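PDB 1WWZ: N-acetyltransferase domain-containing protein from Pyrococcus horikoshii, which is of unknown function but binds acetyl-coenzyme A and probably acts as an acyltransferase of the GNAT family. Local coordinates for residues F58-C72 / I102-L114. Sequence-based numbering, arbitrary orientation.
Sequences FVAKVGDKIVGFIVC and IGRKLLITCLDFL. With ACO (acetyl coenzyme *a), chain C.
The ring of Phe58 carries the methyl CG2 of Thr109 over one face, a CH-pi contact 3.7 Å from the ring centroid, while its edge runs into the face of Phe113 in a T-shaped pair with planes at 71°. Cys72 CB approaches that second ring obliquely. These aromatics close one end of a sheet-helix interface of the GNAT fold, in which helix 102-114 packs on the hairpin of strands 58-62 and 65-72, running nearly parallel to the second, with segment axes 23° apart. Replacing Phe58 by an alanine would probably leave the Thr109 methyl without its aromatic cover and the face of Phe113 without the edge packed against it. Further along, Leu106 CD1 comes within 3.5 Å of Phe69 N, just past the classic beta bulge that Val67 and Gly68 form opposite Ala60, while CD2 lies against Ile70 CG2. Ile70 reaches Cys110 CB with CD1 because its CG1 stands anti to the backbone N (chi1 -173°). Ala60 CB meets Ile102 CG2 tightly at 3.5 Å. The same helix start grips the cofactor pyrophosphate: Gly103 N donates to O5A of acetyl-CoA at 2.8 Å, and Arg104 N to its O2A, also at 2.8 Å.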
loop_
_atom_site.group_PDB
_atom_site.type_symbol
_atom_site.label_atom_id
_atom_site.label_comp_id
_atom_site.label_asym_id
_atom_site.label_seq_id
_atom_site.Cartn_x
_atom_site.Cartn_y
_atom_site.Cartn_z
ATOM N N PHE A 58 1.779 13.666 -1.791
ATOM C CA PHE A 58 2.605 12.568 -2.287
ATOM C C PHE A 58 2.610 12.507 -3.805
ATOM O O PHE A 58 1.576 12.691 -4.442
ATOM C CB PHE A 58 2.083 11.233 -1.748
ATOM C CG PHE A 58 2.307 11.048 -0.283
ATOM C CD1 PHE A 58 3.532 10.591 0.190
ATOM C CD2 PHE A 58 1.304 11.357 0.631
ATOM C CE1 PHE A 58 3.757 10.448 1.554
ATOM C CE2 PHE A 58 1.518 11.218 1.998
ATOM C CZ PHE A 58 2.749 10.763 2.461
ATOM N N VAL A 59 3.775 12.240 -4.382
ATOM C CA VAL A 59 3.881 12.128 -5.828
ATOM C C VAL A 59 4.440 10.770 -6.227
ATOM O O VAL A 59 5.254 10.186 -5.509
ATOM C CB VAL A 59 4.790 13.226 -6.429
ATOM C CG1 VAL A 59 4.156 14.598 -6.220
ATOM C CG2 VAL A 59 6.174 13.163 -5.796
ATOM N N ALA A 60 3.968 10.260 -7.361
ATOM C CA ALA A 60 4.443 8.993 -7.893
ATOM C C ALA A 60 5.419 9.393 -8.989
ATOM O O ALA A 60 5.108 10.245 -9.822
ATOM C CB ALA A 60 3.286 8.185 -8.485
ATOM N N LYS A 61 6.603 8.795 -8.981
ATOM C CA LYS A 61 7.597 9.132 -9.983
ATOM C C LYS A 61 8.191 7.924 -10.682
ATOM O O LYS A 61 8.378 6.862 -10.087
ATOM C CB LYS A 61 8.719 9.960 -9.351
ATOM C CG LYS A 61 8.263 11.306 -8.807
ATOM C CD LYS A 61 9.393 12.046 -8.110
ATOM C CE LYS A 61 10.530 12.376 -9.065
ATOM N NZ LYS A 61 11.647 13.075 -8.368
ATOM N N VAL A 62 8.458 8.099 -11.969
ATOM C CA VAL A 62 9.074 7.071 -12.788
ATOM C C VAL A 62 10.230 7.828 -13.414
ATOM O O VAL A 62 10.061 8.517 -14.419
ATOM C CB VAL A 62 8.125 6.568 -13.890
ATOM C CG1 VAL A 62 8.825 5.518 -14.734
ATOM C CG2 VAL A 62 6.864 5.994 -13.264
ATOM N N GLY A 63 11.398 7.721 -12.793
ATOM C CA GLY A 63 12.557 8.441 -13.279
ATOM C C GLY A 63 12.576 9.796 -12.599
ATOM O O GLY A 63 12.391 9.885 -11.385
ATOM N N ASP A 64 12.775 10.856 -13.375
ATOM C CA ASP A 64 12.817 12.205 -12.821
ATOM C C ASP A 64 11.500 12.947 -13.024
ATOM O O ASP A 64 11.379 14.116 -12.656
ATOM C CB ASP A 64 13.952 13.002 -13.470
ATOM C CG ASP A 64 15.311 12.366 -13.247
ATOM O OD1 ASP A 64 15.768 12.326 -12.084
ATOM O OD2 ASP A 64 15.921 11.902 -14.236
ATOM N N LYS A 65 10.512 12.268 -13.602
ATOM C CA LYS A 65 9.222 12.898 -13.861
ATOM C C LYS A 65 8.109 12.411 -12.949
ATOM O O LYS A 65 8.030 11.228 -12.611
ATOM C CB LYS A 65 8.793 12.677 -15.317
ATOM C CG LYS A 65 8.456 11.232 -15.667
ATOM C CD LYS A 65 7.975 11.095 -17.112
ATOM C CE LYS A 65 6.449 11.130 -17.217
ATOM N NZ LYS A 65 5.963 12.006 -18.327
ATOM N N ILE A 66 7.253 13.346 -12.554
ATOM C CA ILE A 66 6.107 13.036 -11.716
ATOM C C ILE A 66 5.040 12.524 -12.676
ATOM O O ILE A 66 4.772 13.157 -13.696
ATOM C CB ILE A 66 5.586 14.297 -11.008
ATOM C CG1 ILE A 66 6.631 14.795 -10.007
ATOM C CG2 ILE A 66 4.254 14.003 -10.334
ATOM C CD1 ILE A 66 6.241 16.079 -9.299
ATOM N N VAL A 67 4.443 11.378 -12.367
ATOM C CA VAL A 67 3.422 10.816 -13.242
ATOM C C VAL A 67 2.065 10.749 -12.563
ATOM O O VAL A 67 1.078 10.346 -13.173
ATOM C CB VAL A 67 3.808 9.399 -13.720
ATOM C CG1 VAL A 67 5.161 9.438 -14.413
ATOM C CG2 VAL A 67 3.828 8.438 -12.549
ATOM N N GLY A 68 2.023 11.142 -11.295
ATOM C CA GLY A 68 0.773 11.118 -10.562
ATOM C C GLY A 68 0.963 11.683 -9.170
ATOM O O GLY A 68 2.092 11.804 -8.700
ATOM N N PHE A 69 -0.131 12.052 -8.514
ATOM C CA PHE A 69 -0.028 12.579 -7.164
ATOM C C PHE A 69 -1.340 12.499 -6.415
ATOM O O PHE A 69 -2.405 12.320 -7.006
ATOM C CB PHE A 69 0.518 14.025 -7.180
ATOM C CG PHE A 69 -0.430 15.052 -7.744
ATOM C CD1 PHE A 69 -1.278 15.772 -6.907
ATOM C CD2 PHE A 69 -0.437 15.343 -9.109
ATOM C CE1 PHE A 69 -2.114 16.772 -7.415
ATOM C CE2 PHE A 69 -1.269 16.340 -9.629
ATOM C CZ PHE A 69 -2.108 17.055 -8.782
ATOM N N ILE A 70 -1.248 12.591 -5.097
ATOM C CA ILE A 70 -2.426 12.545 -4.251
ATOM C C ILE A 70 -2.174 13.522 -3.114
ATOM O O ILE A 70 -1.047 13.645 -2.629
ATOM C CB ILE A 70 -2.688 11.098 -3.729
ATOM C CG1 ILE A 70 -4.023 11.046 -2.984
ATOM C CG2 ILE A 70 -1.533 10.624 -2.846
ATOM C CD1 ILE A 70 -4.516 9.617 -2.717
ATOM N N VAL A 71 -3.216 14.240 -2.720
ATOM C CA VAL A 71 -3.113 15.234 -1.658
ATOM C C VAL A 71 -3.905 14.747 -0.460
ATOM O O VAL A 71 -5.126 14.652 -0.519
ATOM C CB VAL A 71 -3.670 16.585 -2.138
ATOM C CG1 VAL A 71 -3.574 17.623 -1.028
ATOM C CG2 VAL A 71 -2.895 17.041 -3.370
ATOM N N CYS A 72 -3.188 14.442 0.618
ATOM C CA CYS A 72 -3.782 13.917 1.846
ATOM C C CYS A 72 -3.747 14.954 2.965
ATOM O O CYS A 72 -2.680 15.440 3.331
ATOM C CB CYS A 72 -3.015 12.667 2.270
ATOM S SG CYS A 72 -2.591 11.587 0.872
ATOM N N ILE A 102 -0.420 2.578 -10.533
ATOM C CA ILE A 102 0.179 3.733 -9.875
ATOM C C ILE A 102 -0.808 4.380 -8.903
ATOM O O ILE A 102 -0.441 4.720 -7.778
ATOM C CB ILE A 102 0.664 4.771 -10.905
ATOM C CG1 ILE A 102 1.820 4.177 -11.717
ATOM C CG2 ILE A 102 1.116 6.042 -10.200
ATOM C CD1 ILE A 102 2.290 5.048 -12.862
ATOM N N GLY A 103 -2.057 4.537 -9.335
ATOM C CA GLY A 103 -3.066 5.130 -8.473
ATOM C C GLY A 103 -3.227 4.323 -7.200
ATOM O O GLY A 103 -3.333 4.873 -6.103
ATOM N N ARG A 104 -3.238 3.000 -7.351
ATOM C CA ARG A 104 -3.371 2.107 -6.214
ATOM C C ARG A 104 -2.250 2.368 -5.209
ATOM O O ARG A 104 -2.492 2.427 -4.008
ATOM C CB ARG A 104 -3.316 0.651 -6.690
ATOM C CG ARG A 104 -3.515 -0.386 -5.603
ATOM C CD ARG A 104 -3.289 -1.787 -6.162
ATOM N NE ARG A 104 -4.274 -2.159 -7.175
ATOM C CZ ARG A 104 -5.519 -2.541 -6.908
ATOM N NH1 ARG A 104 -5.945 -2.604 -5.653
ATOM N NH2 ARG A 104 -6.338 -2.871 -7.895
ATOM N N LYS A 105 -1.023 2.526 -5.702
ATOM C CA LYS A 105 0.118 2.776 -4.819
ATOM C C LYS A 105 -0.037 4.091 -4.068
ATOM O O LYS A 105 0.263 4.184 -2.875
ATOM C CB LYS A 105 1.421 2.793 -5.614
ATOM C CG LYS A 105 1.744 1.475 -6.304
ATOM C CD LYS A 105 3.074 1.548 -7.041
ATOM C CE LYS A 105 4.244 1.641 -6.074
ATOM N NZ LYS A 105 4.353 0.412 -5.238
ATOM N N LEU A 106 -0.510 5.109 -4.774
ATOM C CA LEU A 106 -0.709 6.408 -4.156
ATOM C C LEU A 106 -1.809 6.342 -3.104
ATOM O O LEU A 106 -1.680 6.939 -2.039
ATOM C CB LEU A 106 -1.051 7.455 -5.223
ATOM C CG LEU A 106 0.127 7.961 -6.068
ATOM C CD1 LEU A 106 -0.395 8.763 -7.245
ATOM C CD2 LEU A 106 1.062 8.814 -5.208
ATOM N N LEU A 107 -2.886 5.609 -3.392
ATOM C CA LEU A 107 -3.992 5.504 -2.443
ATOM C C LEU A 107 -3.577 4.757 -1.181
ATOM O O LEU A 107 -3.924 5.160 -0.069
ATOM C CB LEU A 107 -5.203 4.830 -3.102
ATOM C CG LEU A 107 -6.510 4.788 -2.297
ATOM C CD1 LEU A 107 -6.881 6.192 -1.815
ATOM C CD2 LEU A 107 -7.620 4.215 -3.168
ATOM N N ILE A 108 -2.831 3.670 -1.349
ATOM C CA ILE A 108 -2.353 2.901 -0.206
ATOM C C ILE A 108 -1.451 3.792 0.654
ATOM O O ILE A 108 -1.534 3.777 1.881
ATOM C CB ILE A 108 -1.574 1.649 -0.675
ATOM C CG1 ILE A 108 -2.561 0.644 -1.284
ATOM C CG2 ILE A 108 -0.805 1.029 0.492
ATOM C CD1 ILE A 108 -1.903 -0.577 -1.926
ATOM N N THR A 109 -0.599 4.574 -0.002
ATOM C CA THR A 109 0.297 5.486 0.698
ATOM C C THR A 109 -0.540 6.485 1.490
ATOM O O THR A 109 -0.235 6.797 2.643
ATOM C CB THR A 109 1.189 6.251 -0.296
ATOM O OG1 THR A 109 2.028 5.321 -0.989
ATOM C CG2 THR A 109 2.065 7.267 0.432
ATOM N N CYS A 110 -1.595 6.984 0.856
ATOM C CA CYS A 110 -2.494 7.939 1.493
ATOM C C CYS A 110 -3.180 7.344 2.721
ATOM O O CYS A 110 -3.252 7.979 3.775
ATOM C CB CYS A 110 -3.559 8.400 0.494
ATOM S SG CYS A 110 -4.914 9.339 1.244
ATOM N N LEU A 111 -3.687 6.122 2.585
ATOM C CA LEU A 111 -4.369 5.470 3.695
ATOM C C LEU A 111 -3.430 5.235 4.872
ATOM O O LEU A 111 -3.823 5.406 6.028
ATOM C CB LEU A 111 -4.994 4.146 3.240
ATOM C CG LEU A 111 -6.126 4.276 2.215
ATOM C CD1 LEU A 111 -6.804 2.930 2.019
ATOM C CD2 LEU A 111 -7.142 5.292 2.695
ATOM N N ASP A 112 -2.191 4.857 4.572
ATOM C CA ASP A 112 -1.192 4.612 5.604
ATOM C C ASP A 112 -0.818 5.921 6.299
ATOM O O ASP A 112 -0.692 5.974 7.519
ATOM C CB ASP A 112 0.060 3.981 4.988
ATOM C CG ASP A 112 1.153 3.744 6.008
ATOM O OD1 ASP A 112 0.993 2.848 6.860
ATOM O OD2 ASP A 112 2.171 4.465 5.962
ATOM N N PHE A 113 -0.640 6.979 5.516
ATOM C CA PHE A 113 -0.295 8.283 6.075
ATOM C C PHE A 113 -1.403 8.815 6.987
ATOM O O PHE A 113 -1.160 9.133 8.150
ATOM C CB PHE A 113 -0.038 9.287 4.949
ATOM C CG PHE A 113 0.201 10.693 5.428
ATOM C CD1 PHE A 113 1.381 11.029 6.086
ATOM C CD2 PHE A 113 -0.761 11.682 5.232
ATOM C CE1 PHE A 113 1.600 12.327 6.542
ATOM C CE2 PHE A 113 -0.550 12.987 5.686
ATOM C CZ PHE A 113 0.631 13.308 6.341
ATOM N N LEU A 114 -2.621 8.908 6.460
ATOM C CA LEU A 114 -3.746 9.427 7.231
ATOM C C LEU A 114 -4.148 8.542 8.409
ATOM O O LEU A 114 -4.682 9.032 9.408
ATOM C CB LEU A 114 -4.952 9.652 6.314
ATOM C CG LEU A 114 -4.771 10.743 5.252
ATOM C CD1 LEU A 114 -6.016 10.831 4.364
ATOM C CD2 LEU A 114 -4.514 12.080 5.940
HETATM N N1A ACO C . -13.019 1.733 -14.565
HETATM C C2A ACO C . -13.146 0.744 -13.677
HETATM N N3A ACO C . -12.343 0.520 -12.595
HETATM C C4A ACO C . -11.308 1.462 -12.478
HETATM C C5A ACO C . -11.105 2.507 -13.357
HETATM C C6A ACO C . -12.031 2.633 -14.473
HETATM N N6A ACO C . -11.909 3.600 -15.389
HETATM N N7A ACO C . -9.995 3.250 -12.974
HETATM C C8A ACO C . -9.570 2.656 -11.892
HETATM N N9A ACO C . -10.326 1.549 -11.515
HETATM C C1B ACO C . -10.154 0.651 -10.387
HETATM C C2B ACO C . -9.751 -0.785 -10.767
HETATM O O2B ACO C . -10.236 -1.648 -9.719
HETATM C C3B ACO C . -8.210 -0.668 -10.916
HETATM O O3B ACO C . -7.675 -1.980 -10.655
HETATM P P3B ACO C . -7.368 -3.123 -11.745
HETATM O O7A ACO C . -8.714 -3.426 -12.331
HETATM O O8A ACO C . -6.830 -4.238 -10.982
HETATM O O9A ACO C . -6.410 -2.542 -12.711
HETATM C C4B ACO C . -7.848 0.289 -9.812
HETATM O O4B ACO C . -9.085 1.011 -9.550
HETATM C C5B ACO C . -6.862 1.375 -10.185
HETATM O O5B ACO C . -5.735 0.912 -10.908
HETATM P P1A ACO C . -4.534 1.921 -11.168
HETATM O O1A ACO C . -3.844 1.478 -12.378
HETATM O O2A ACO C . -3.716 2.015 -9.895
HETATM O O3A ACO C . -5.378 3.263 -11.590
HETATM P P2A ACO C . -4.809 4.652 -11.964
HETATM O O4A ACO C . -5.374 4.919 -13.301
HETATM O O5A ACO C . -3.329 4.582 -11.828
HETATM O O6A ACO C . -5.367 5.658 -10.915
HETATM C CBP ACO C . -7.124 7.434 -10.870
HETATM C CCP ACO C . -6.818 5.963 -10.716
HETATM C CDP ACO C . -8.641 7.611 -10.525
HETATM C CEP ACO C . -6.229 8.262 -9.921
HETATM C CAP ACO C . -6.817 7.836 -12.364
HETATM O OAP ACO C . -7.671 7.094 -13.231
HETATM C C9P ACO C . -7.023 9.333 -12.713
HETATM O O9P ACO C . -6.104 10.139 -12.641
HETATM N N8P ACO C . -8.287 9.704 -13.094
HETATM C C7P ACO C . -8.675 11.091 -13.455
HETATM C C6P ACO C . -8.751 12.055 -12.255
HETATM C C5P ACO C . -9.756 11.615 -11.219
HETATM O O5P ACO C . -10.912 11.250 -11.553
HETATM N N4P ACO C . -9.408 11.631 -9.942
HETATM C C3P ACO C . -10.082 11.303 -8.681
HETATM C C2P ACO C . -10.913 12.546 -8.348
HETATM S S1P ACO C . -11.766 12.214 -6.711
HETATM C C ACO C . -10.814 12.943 -5.759
HETATM O O ACO C . -9.713 13.612 -6.036
HETATM C CH3 ACO C . -10.886 13.105 -4.119
#